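Local coordinates for protein beta-glycosidase (Bacteroides caccae, PDB 6T2R) that acts as a family 16 endo-acting O-glycanase, probably an endo-beta-galactosidase, that helps this human gut bacterium to begin breaking down mucin, at residues W123-T128 and L231-L236; A114-A119 and M147-H152; W138-E143 and H161-Y166. All coordinates share one frame; numbering follows the deposited sequence.

Interaction 1. Residues W123-T128 and L231-L236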
loop_
_atom_site.group_PDB
_atom_site.type_symbol
_atom_site.label_atom_id
_atom_site.label_comp_id
_atom_site.label_asym_id
_atom_site.label_seq_id
_atom_site.Cartn_x
_atom_site.Cartn_y
_atom_site.Cartn_z
ATOM N N TRP A 123 9.728 -7.018 3.468
ATOM C CA TRP A 123 9.319 -5.993 2.474
ATOM C C TRP A 123 7.857 -5.651 2.708
ATOM O O TRP A 123 6.980 -5.938 1.889
ATOM C CB TRP A 123 9.613 -6.454 1.043
ATOM C CG TRP A 123 9.032 -7.763 0.618
ATOM C CD1 TRP A 123 9.084 -8.954 1.282
ATOM C CD2 TRP A 123 8.394 -8.038 -0.642
ATOM N NE1 TRP A 123 8.496 -9.936 0.533
ATOM C CE2 TRP A 123 8.056 -9.403 -0.653
ATOM C CE3 TRP A 123 8.038 -7.257 -1.740
ATOM C CZ2 TRP A 123 7.376 -10.006 -1.710
ATOM C CZ3 TRP A 123 7.367 -7.855 -2.793
ATOM C CH2 TRP A 123 7.047 -9.212 -2.773
ATOM N N PRO A 124 7.565 -4.987 3.849
ATOM C CA PRO A 124 6.231 -4.437 4.101
ATOM C C PRO A 124 5.828 -3.442 3.000
ATOM O O PRO A 124 6.685 -2.753 2.519
ATOM C CB PRO A 124 6.392 -3.689 5.422
ATOM C CG PRO A 124 7.878 -3.340 5.416
ATOM C CD PRO A 124 8.531 -4.589 4.885
ATOM N N ALA A 125 4.557 -3.449 2.613
ATOM C CA ALA A 125 4.034 -2.648 1.494
ATOM C C ALA A 125 2.761 -1.916 1.898
ATOM O O ALA A 125 2.004 -2.403 2.771
ATOM C CB ALA A 125 3.792 -3.521 0.277
ATOM N N ILE A 126 2.526 -0.774 1.256
ATOM C CA ILE A 126 1.247 -0.006 1.291
ATOM C C ILE A 126 0.885 0.241 -0.169
ATOM O O ILE A 126 1.706 0.813 -0.899
ATOM C CB ILE A 126 1.429 1.310 2.072
ATOM C CG1 ILE A 126 1.901 1.048 3.504
ATOM C CG2 ILE A 126 0.160 2.141 2.015
ATOM C CD1 ILE A 126 2.404 2.257 4.275
ATOM N N TRP A 127 -0.295 -0.163 -0.603
ATOM C CA TRP A 127 -0.546 -0.185 -2.049
ATOM C C TRP A 127 -2.022 -0.313 -2.337
ATOM O O TRP A 127 -2.795 -0.647 -1.402
ATOM C CB TRP A 127 0.297 -1.292 -2.675
ATOM C CG TRP A 127 0.081 -2.693 -2.193
ATOM C CD1 TRP A 127 0.258 -3.209 -0.935
ATOM C CD2 TRP A 127 -0.187 -3.827 -3.045
ATOM N NE1 TRP A 127 0.064 -4.571 -0.947
ATOM C CE2 TRP A 127 -0.216 -4.970 -2.220
ATOM C CE3 TRP A 127 -0.428 -3.967 -4.424
ATOM C CZ2 TRP A 127 -0.466 -6.234 -2.727
ATOM C CZ3 TRP A 127 -0.683 -5.223 -4.933
ATOM C CH2 TRP A 127 -0.693 -6.333 -4.085
ATOM N N THR A 128 -2.386 -0.022 -3.585
ATOM C CA THR A 128 -3.778 -0.073 -4.051
ATOM C C THR A 128 -3.898 -0.845 -5.363
ATOM O O THR A 128 -2.967 -0.859 -6.169
ATOM C CB THR A 128 -4.385 1.326 -4.189
ATOM O OG1 THR A 128 -3.889 1.914 -5.395
ATOM C CG2 THR A 128 -4.132 2.166 -2.956
ATOM N N LEU A 231 -4.389 -1.822 0.496
ATOM C CA LEU A 231 -3.717 -2.967 1.146
ATOM C C LEU A 231 -2.565 -2.381 1.965
ATOM O O LEU A 231 -1.785 -1.524 1.415
ATOM C CB LEU A 231 -3.165 -3.941 0.088
ATOM C CG LEU A 231 -4.175 -4.519 -0.913
ATOM C CD1 LEU A 231 -4.351 -3.590 -2.124
ATOM C CD2 LEU A 231 -3.723 -5.882 -1.406
ATOM N N ILE A 232 -2.424 -2.876 3.181
ATOM C CA ILE A 232 -1.302 -2.594 4.118
ATOM C C ILE A 232 -0.885 -3.939 4.699
ATOM O O ILE A 232 -1.764 -4.598 5.299
ATOM C CB ILE A 232 -1.695 -1.614 5.237
ATOM C CG1 ILE A 232 -2.259 -0.311 4.668
ATOM C CG2 ILE A 232 -0.470 -1.382 6.114
ATOM C CD1 ILE A 232 -2.856 0.637 5.676
ATOM N N ASP A 233 0.343 -4.393 4.457
ATOM C CA ASP A 233 0.636 -5.792 4.834
ATOM C C ASP A 233 2.133 -6.000 4.929
ATOM O O ASP A 233 2.875 -5.468 4.086
ATOM C CB ASP A 233 -0.015 -6.780 3.849
ATOM C CG ASP A 233 0.587 -6.726 2.451
ATOM O OD1 ASP A 233 0.298 -5.755 1.716
ATOM O OD2 ASP A 233 1.395 -7.618 2.143
ATOM N N MET A 234 2.519 -6.728 5.970
ATOM C CA MET A 234 3.865 -7.284 6.147
ATOM C C MET A 234 4.021 -8.397 5.112
ATOM O O MET A 234 3.014 -9.068 4.741
ATOM C CB MET A 234 4.055 -7.821 7.570
ATOM C CG MET A 234 5.440 -8.393 7.850
ATOM S SD MET A 234 6.790 -7.300 7.418
ATOM C CE MET A 234 6.616 -6.000 8.640
ATOM N N GLN A 235 5.254 -8.542 4.654
ATOM C CA GLN A 235 5.650 -9.467 3.584
ATOM C C GLN A 235 7.036 -9.978 3.983
ATOM O O GLN A 235 7.860 -9.171 4.524
ATOM C CB GLN A 235 5.619 -8.739 2.229
ATOM C CG GLN A 235 4.222 -8.326 1.811
ATOM C CD GLN A 235 4.114 -7.523 0.533
ATOM O OE1 GLN A 235 5.095 -7.111 -0.088
ATOM N NE2 GLN A 235 2.892 -7.247 0.175
ATOM N N LEU A 236 7.283 -11.262 3.732
ATOM C CA LEU A 236 8.587 -11.917 4.032
ATOM C C LEU A 236 9.010 -12.816 2.862
ATOM O O LEU A 236 8.223 -13.724 2.497
ATOM C CB LEU A 236 8.450 -12.732 5.326
ATOM C CG LEU A 236 8.491 -11.932 6.627
ATOM C CD1 LEU A 236 8.180 -12.841 7.824
ATOM C CD2 LEU A 236 9.837 -11.241 6.803
#
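Leu231 pairs with Trp127 through two backbone hydrogen bonds and lays its side chain over the indole: CB sits 3.7 Å from the centroid of the five-membered ring of Trp127, and CD2 reaches CZ2 at 3.5 Å. Ile232 turns to the other face of the sheet, where its CG2 touches Ile126 CG1 at 4.3 Å and Val255 and Val258 of strand 251-263 join the packing. Asp233 is back on the Trp127 side. Its CG lies between the backbone N and the carbonyl carbon (chi1 67°), which carries OD1 to the indole edge; Trp127 NE1 donates to Asp233 OD1 in the ring plane, 2.9 Å away. Past the strand, Met234 runs alongside Pro124, with its CE 4.0 Å from Pro124 CB. Gln235 then covers Trp123: its CB stands 3.6 Å from the centroid of the five-membered ring, and OE1 lies above the same indole, nearer the rim, with the amide plane turned 67° from the ring; NE2 of that amide donates to Asp233 OD2. These antiparallel strands belong to the jelly-roll sandwich of the family. One indole face takes hydrocarbon and the ring N-H takes a carboxylate, which should restrict both slide and rotation of the buried Trp127.

Interaction 2. Residues A114-A119 and M147-H152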
loop_
_atom_site.group_PDB
_atom_site.type_symbol
_atom_site.label_atom_id
_atom_site.label_comp_id
_atom_site.label_asym_id
_atom_site.label_seq_id
_atom_site.Cartn_x
_atom_site.Cartn_y
_atom_site.Cartn_z
ATOM N N ALA A 114 3.390 5.415 9.204
ATOM C CA ALA A 114 3.861 4.080 9.609
ATOM C C ALA A 114 5.305 4.181 10.043
ATOM O O ALA A 114 6.079 4.983 9.437
ATOM C CB ALA A 114 3.737 3.097 8.462
ATOM N N ARG A 115 5.653 3.335 11.012
ATOM C CA ARG A 115 7.039 3.139 11.476
ATOM C C ARG A 115 7.438 1.708 11.115
ATOM O O ARG A 115 6.671 0.807 11.424
ATOM C CB ARG A 115 7.125 3.466 12.968
ATOM C CG ARG A 115 8.512 3.227 13.558
ATOM C CD ARG A 115 8.798 3.998 14.845
ATOM N NE ARG A 115 7.870 3.559 15.854
ATOM C CZ ARG A 115 7.490 4.248 16.927
ATOM N NH1 ARG A 115 7.940 5.462 17.163
ATOM N NH2 ARG A 115 6.595 3.736 17.742
ATOM N N LEU A 116 8.601 1.530 10.489
ATOM C CA LEU A 116 9.106 0.223 9.993
ATOM C C LEU A 116 10.286 -0.210 10.850
ATOM O O LEU A 116 10.874 0.683 11.479
ATOM C CB LEU A 116 9.527 0.375 8.523
ATOM C CG LEU A 116 8.449 0.932 7.594
ATOM C CD1 LEU A 116 8.908 0.958 6.150
ATOM C CD2 LEU A 116 7.150 0.132 7.712
ATOM N N HIS A 117 10.629 -1.504 10.762
ATOM C CA HIS A 117 11.737 -2.180 11.491
ATOM C C HIS A 117 12.527 -3.071 10.521
ATOM O O HIS A 117 11.912 -3.938 9.908
ATOM C CB HIS A 117 11.183 -2.946 12.701
ATOM C CG HIS A 117 10.432 -2.071 13.650
ATOM N ND1 HIS A 117 11.054 -1.425 14.713
ATOM C CD2 HIS A 117 9.139 -1.679 13.664
ATOM C CE1 HIS A 117 10.175 -0.657 15.328
ATOM N NE2 HIS A 117 8.978 -0.800 14.710
ATOM N N GLY A 118 13.842 -2.842 10.383
ATOM C CA GLY A 118 14.751 -3.648 9.551
ATOM C C GLY A 118 14.681 -5.124 9.909
ATOM O O GLY A 118 14.572 -5.438 11.080
ATOM N N ALA A 119 14.722 -5.985 8.895
ATOM C CA ALA A 119 14.789 -7.456 8.968
ATOM C C ALA A 119 15.141 -7.971 7.572
ATOM O O ALA A 119 14.522 -7.518 6.601
ATOM C CB ALA A 119 13.473 -8.037 9.425
ATOM N N MET A 147 4.169 2.386 -0.860
ATOM C CA MET A 147 5.410 2.107 -0.085
ATOM C C MET A 147 5.806 0.633 -0.225
ATOM O O MET A 147 4.951 -0.244 -0.047
ATOM C CB MET A 147 5.162 2.453 1.385
ATOM C CG MET A 147 6.389 2.499 2.265
ATOM S SD MET A 147 7.032 0.877 2.705
ATOM C CE MET A 147 5.691 0.258 3.733
ATOM N N GLU A 148 7.080 0.392 -0.514
ATOM C CA GLU A 148 7.778 -0.900 -0.345
ATOM C C GLU A 148 9.122 -0.617 0.318
ATOM O O GLU A 148 9.785 0.291 -0.141
ATOM C CB GLU A 148 7.912 -1.520 -1.718
ATOM C CG GLU A 148 6.553 -1.649 -2.372
ATOM C CD GLU A 148 6.524 -2.671 -3.457
ATOM O OE1 GLU A 148 6.696 -2.244 -4.641
ATOM O OE2 GLU A 148 6.364 -3.855 -3.113
ATOM N N ARG A 149 9.426 -1.268 1.436
ATOM C CA ARG A 149 10.735 -1.125 2.129
ATOM C C ARG A 149 11.376 -2.518 2.279
ATOM O O ARG A 149 10.865 -3.384 3.026
ATOM C CB ARG A 149 10.572 -0.366 3.447
ATOM C CG ARG A 149 11.838 0.363 3.884
ATOM C CD ARG A 149 13.005 -0.548 4.255
ATOM N NE ARG A 149 12.654 -1.178 5.505
ATOM C CZ ARG A 149 12.993 -0.713 6.707
ATOM N NH1 ARG A 149 13.798 0.324 6.836
ATOM N NH2 ARG A 149 12.528 -1.305 7.789
ATOM N N LEU A 150 12.500 -2.681 1.599
ATOM C CA LEU A 150 13.283 -3.940 1.509
ATOM C C LEU A 150 14.291 -4.017 2.658
ATOM O O LEU A 150 15.110 -3.080 2.822
ATOM C CB LEU A 150 14.034 -3.946 0.172
ATOM C CG LEU A 150 13.351 -4.642 -1.008
ATOM C CD1 LEU A 150 11.855 -4.395 -1.029
ATOM C CD2 LEU A 150 13.974 -4.210 -2.321
ATOM N N ASN A 151 14.306 -5.144 3.361
ATOM C CA ASN A 151 15.457 -5.511 4.217
ATOM C C ASN A 151 15.634 -4.414 5.272
ATOM O O ASN A 151 14.663 -4.133 5.998
ATOM C CB ASN A 151 16.688 -5.787 3.336
ATOM C CG ASN A 151 16.454 -7.012 2.481
ATOM O OD1 ASN A 151 16.167 -8.090 3.010
ATOM N ND2 ASN A 151 16.523 -6.855 1.167
ATOM N N HIS A 152 16.841 -3.855 5.370
ATOM C CA HIS A 152 17.218 -2.774 6.320
ATOM C C HIS A 152 17.369 -1.442 5.568
ATOM O O HIS A 152 18.016 -0.584 6.121
ATOM C CB HIS A 152 18.517 -3.167 7.079
ATOM C CG HIS A 152 18.371 -4.382 7.947
ATOM N ND1 HIS A 152 18.229 -4.298 9.345
ATOM C CD2 HIS A 152 18.313 -5.703 7.642
ATOM C CE1 HIS A 152 18.084 -5.511 9.850
ATOM N NE2 HIS A 152 18.133 -6.391 8.827
HETATM O O HOH W 1 13.523 0.482 10.053
#
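His152 lies flat against the backbone of Gly118 and Ala119, with Gly118 C and Ala119 N both above one face of the imidazole; Gly118 CA is 3.9 Å from the ring centroid. With no side chain at Gly118, the ring can come this close to the main chain. Alongside, Ala119 N makes a long, weak hydrogen bond to Asn151 O at 3.4 Å, and the CA-H of Asn151 points back to Ala119 O.

Further along, the side chains of Leu116 and Arg149 overlap while running in contrary senses. Leu116 CD1 presses on Arg149 CB at 3.4 Å and also meets Met147 SD at 3.9 Å, while Leu116 CB lies over a face of the guanidinium. The arginine chain bends at chi2 (-66°) and again at chi3 (-71°), folding the guanidinium back past the leucine so that its edge faces His117. There a water accepts from Arg149 NH2 at 3.1 Å and donates a weak bond to Leu116 O.

In the jelly-roll fold of family 16 enzymes, this contact joins the part of the chain leaving strand 108-116 to the loop that follows strand 147-148; the touching parts of the two segments run 44° apart and do not pair as strands.

A second layer sets these groups. His152 NE2 is hydrogen-bonded to Asp248 OD2, and Arg149 NH1 donates to Asp153 O. Asn151 uses OD1 to accept from Gly121 N and ND2 to donate to Val241 O, and Tyr190 packs against both Leu116 and Met147.

Interaction 3. Residues W138-E143 and H161-Y166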
loop_
_atom_site.group_PDB
_atom_site.type_symbol
_atom_site.label_atom_id
_atom_site.label_comp_id
_atom_site.label_asym_id
_atom_site.label_seq_id
_atom_site.Cartn_x
_atom_site.Cartn_y
_atom_site.Cartn_z
ATOM N N TRP A 138 -5.174 -8.048 -13.409
ATOM C CA TRP A 138 -3.803 -7.582 -13.115
ATOM C C TRP A 138 -2.931 -8.063 -14.261
ATOM O O TRP A 138 -2.967 -9.224 -14.611
ATOM C CB TRP A 138 -3.336 -8.089 -11.733
ATOM C CG TRP A 138 -2.046 -7.468 -11.333
ATOM C CD1 TRP A 138 -1.869 -6.361 -10.551
ATOM C CD2 TRP A 138 -0.740 -7.829 -11.815
ATOM N NE1 TRP A 138 -0.539 -6.029 -10.479
ATOM C CE2 TRP A 138 0.184 -6.931 -11.221
ATOM C CE3 TRP A 138 -0.255 -8.842 -12.652
ATOM C CZ2 TRP A 138 1.557 -6.998 -11.464
ATOM C CZ3 TRP A 138 1.110 -8.927 -12.859
ATOM C CH2 TRP A 138 1.996 -8.023 -12.261
ATOM N N PRO A 139 -2.103 -7.221 -14.897
ATOM C CA PRO A 139 -1.868 -5.857 -14.465
ATOM C C PRO A 139 -2.638 -4.791 -15.250
ATOM O O PRO A 139 -2.410 -3.628 -15.011
ATOM C CB PRO A 139 -0.366 -5.761 -14.790
ATOM C CG PRO A 139 -0.229 -6.498 -16.097
ATOM C CD PRO A 139 -1.245 -7.608 -16.031
ATOM N N MET A 140 -3.508 -5.194 -16.163
ATOM C CA MET A 140 -4.209 -4.241 -17.069
ATOM C C MET A 140 -5.002 -3.216 -16.225
ATOM O O MET A 140 -5.094 -2.015 -16.619
ATOM C CB MET A 140 -5.092 -4.986 -18.079
ATOM C CG MET A 140 -5.967 -4.068 -18.960
ATOM S SD MET A 140 -4.986 -3.513 -20.349
ATOM C CE MET A 140 -5.073 -4.994 -21.359
ATOM N N GLY A 141 -5.506 -3.605 -15.065
ATOM C CA GLY A 141 -6.311 -2.705 -14.215
ATOM C C GLY A 141 -5.437 -1.736 -13.480
ATOM O O GLY A 141 -5.967 -0.728 -12.920
ATOM N N GLY A 142 -4.147 -2.045 -13.419
ATOM C CA GLY A 142 -3.167 -1.177 -12.750
ATOM C C GLY A 142 -2.885 -1.595 -11.313
ATOM O O GLY A 142 -3.717 -2.296 -10.684
ATOM N N GLU A 143 -1.759 -1.125 -10.798
ATOM C CA GLU A 143 -1.301 -1.308 -9.403
ATOM C C GLU A 143 -0.520 -0.047 -9.018
ATOM O O GLU A 143 0.245 0.482 -9.875
ATOM C CB GLU A 143 -0.412 -2.550 -9.279
ATOM C CG GLU A 143 0.014 -2.870 -7.838
ATOM C CD GLU A 143 1.160 -3.867 -7.748
ATOM O OE1 GLU A 143 2.044 -3.693 -6.918
ATOM O OE2 GLU A 143 1.159 -4.815 -8.530
ATOM N N HIS A 161 2.504 -0.311 -11.689
ATOM C CA HIS A 161 2.539 -1.421 -12.674
ATOM C C HIS A 161 1.259 -1.369 -13.501
ATOM O O HIS A 161 0.170 -1.007 -12.926
ATOM C CB HIS A 161 2.664 -2.752 -11.933
ATOM C CG HIS A 161 3.773 -2.723 -10.971
ATOM N ND1 HIS A 161 5.048 -3.003 -11.356
ATOM C CD2 HIS A 161 3.814 -2.398 -9.664
ATOM C CE1 HIS A 161 5.839 -2.900 -10.304
ATOM N NE2 HIS A 161 5.113 -2.509 -9.272
ATOM N N SER A 162 1.359 -1.757 -14.763
ATOM C CA SER A 162 0.223 -1.762 -15.704
ATOM C C SER A 162 0.466 -2.768 -16.828
ATOM O O SER A 162 1.546 -3.290 -16.928
ATOM C CB SER A 162 0.063 -0.381 -16.279
ATOM O OG SER A 162 1.184 -0.026 -17.092
ATOM N N HIS A 163 -0.477 -2.873 -17.754
ATOM C CA HIS A 163 -0.279 -3.570 -19.055
ATOM C C HIS A 163 0.951 -2.982 -19.745
ATOM O O HIS A 163 1.747 -3.717 -20.315
ATOM C CB HIS A 163 -1.534 -3.411 -19.894
ATOM C CG HIS A 163 -1.415 -3.850 -21.301
ATOM N ND1 HIS A 163 -1.386 -5.174 -21.635
ATOM C CD2 HIS A 163 -1.325 -3.140 -22.452
ATOM C CE1 HIS A 163 -1.316 -5.259 -22.949
ATOM N NE2 HIS A 163 -1.259 -4.030 -23.477
ATOM N N TYR A 164 1.103 -1.677 -19.666
ATOM C CA TYR A 164 2.138 -0.925 -20.406
ATOM C C TYR A 164 3.501 -1.217 -19.782
ATOM O O TYR A 164 4.404 -1.524 -20.539
ATOM C CB TYR A 164 1.744 0.554 -20.401
ATOM C CG TYR A 164 2.648 1.503 -21.144
ATOM C CD1 TYR A 164 3.687 2.137 -20.484
ATOM C CD2 TYR A 164 2.404 1.849 -22.468
ATOM C CE1 TYR A 164 4.477 3.077 -21.120
ATOM C CE2 TYR A 164 3.198 2.775 -23.125
ATOM C CZ TYR A 164 4.249 3.379 -22.450
ATOM O OH TYR A 164 5.014 4.334 -23.049
ATOM N N THR A 165 3.632 -1.135 -18.451
ATOM C CA THR A 165 4.922 -1.304 -17.770
ATOM C C THR A 165 5.314 -2.771 -17.777
ATOM O O THR A 165 6.496 -3.044 -17.940
ATOM C CB THR A 165 4.902 -0.800 -16.328
ATOM O OG1 THR A 165 4.058 -1.661 -15.558
ATOM C CG2 THR A 165 4.503 0.658 -16.238
ATOM N N TYR A 166 4.374 -3.660 -17.504
ATOM C CA TYR A 166 4.650 -5.091 -17.240
ATOM C C TYR A 166 4.443 -5.916 -18.523
ATOM O O TYR A 166 5.389 -6.506 -19.020
ATOM C CB TYR A 166 3.791 -5.601 -16.083
ATOM C CG TYR A 166 4.079 -7.024 -15.689
ATOM C CD1 TYR A 166 5.098 -7.347 -14.802
ATOM C CD2 TYR A 166 3.305 -8.060 -16.198
ATOM C CE1 TYR A 166 5.339 -8.667 -14.440
ATOM C CE2 TYR A 166 3.541 -9.379 -15.854
ATOM C CZ TYR A 166 4.568 -9.679 -14.980
ATOM O OH TYR A 166 4.750 -10.978 -14.635
HETATM O O HOH W 2 -2.792 -1.145 -17.731
#
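A cis peptide bond joins Trp138 to Pro139, and both residues touch Tyr166, Trp138 with its edge to the phenol face. The cis link folds the proline ring back onto its neighbour, so that Pro139 CB sits over the centre of the Trp138 indole, 3.6 Å above its plane. The outer edge of that indole, CZ3 and CH2, is aimed at the face of Tyr166, with the six-membered rings 5.0 Å apart between centroids and their planes at 60°. Pro139 CG also touches Tyr166 CD2, at 3.9 Å.

A type I turn from Pro139 to Gly142 follows. Met140, with CG anti to the backbone N (chi1 174°) and the chain bent beyond it, runs alongside His163: SD packs on His163 CB at 3.5 Å, and the methyl CE lies over the imidazole face. A water bridges Met140 O to His163 N. This N-H is at the start of a short, weakly bonded helix that Ser162 caps, forming a capping box with Thr165.

Beyond the turn, Glu143 and His161 form an antiparallel hydrogen-bonded pair, and their side chains run together. Glu143 OE1 comes to 3.5 Å from His161 CD2, while His161 NE2 makes a weak hydrogen bond to Asp145. Glu143 and Asp145 lie in a Glu-Val-Asp-Ile-Met-Glu sequence that matches the family 16 active-site signature. Trp138 NE1 donates to Glu143 OE2 at 2.9 Å, on the lone pair away from the other oxygen, and through this bond Trp138 probably helps to orient the carboxylate of Glu143.

The segments come along the chain as 114-119, 123-128, 138-143, 147-152, 161-166 and 231-236, so interaction 2 alternates with both others, while interaction 3 falls wholly between the halves of interaction 1. Interaction 1 is the most central. Its centre is about 10 Å from that of interaction 2 and about 18 Å from that of interaction 3; those two centres are about 24 Å apart. Strand 125-130 ties them together, pairing with 228-233 on one side and with 143-145 and 147-148 on the other. Ile126 N probably bonds to Met147 O, and Trp127 packs on Glu143, linking the buried sheet to the probable active-site strand and its surrounding loops.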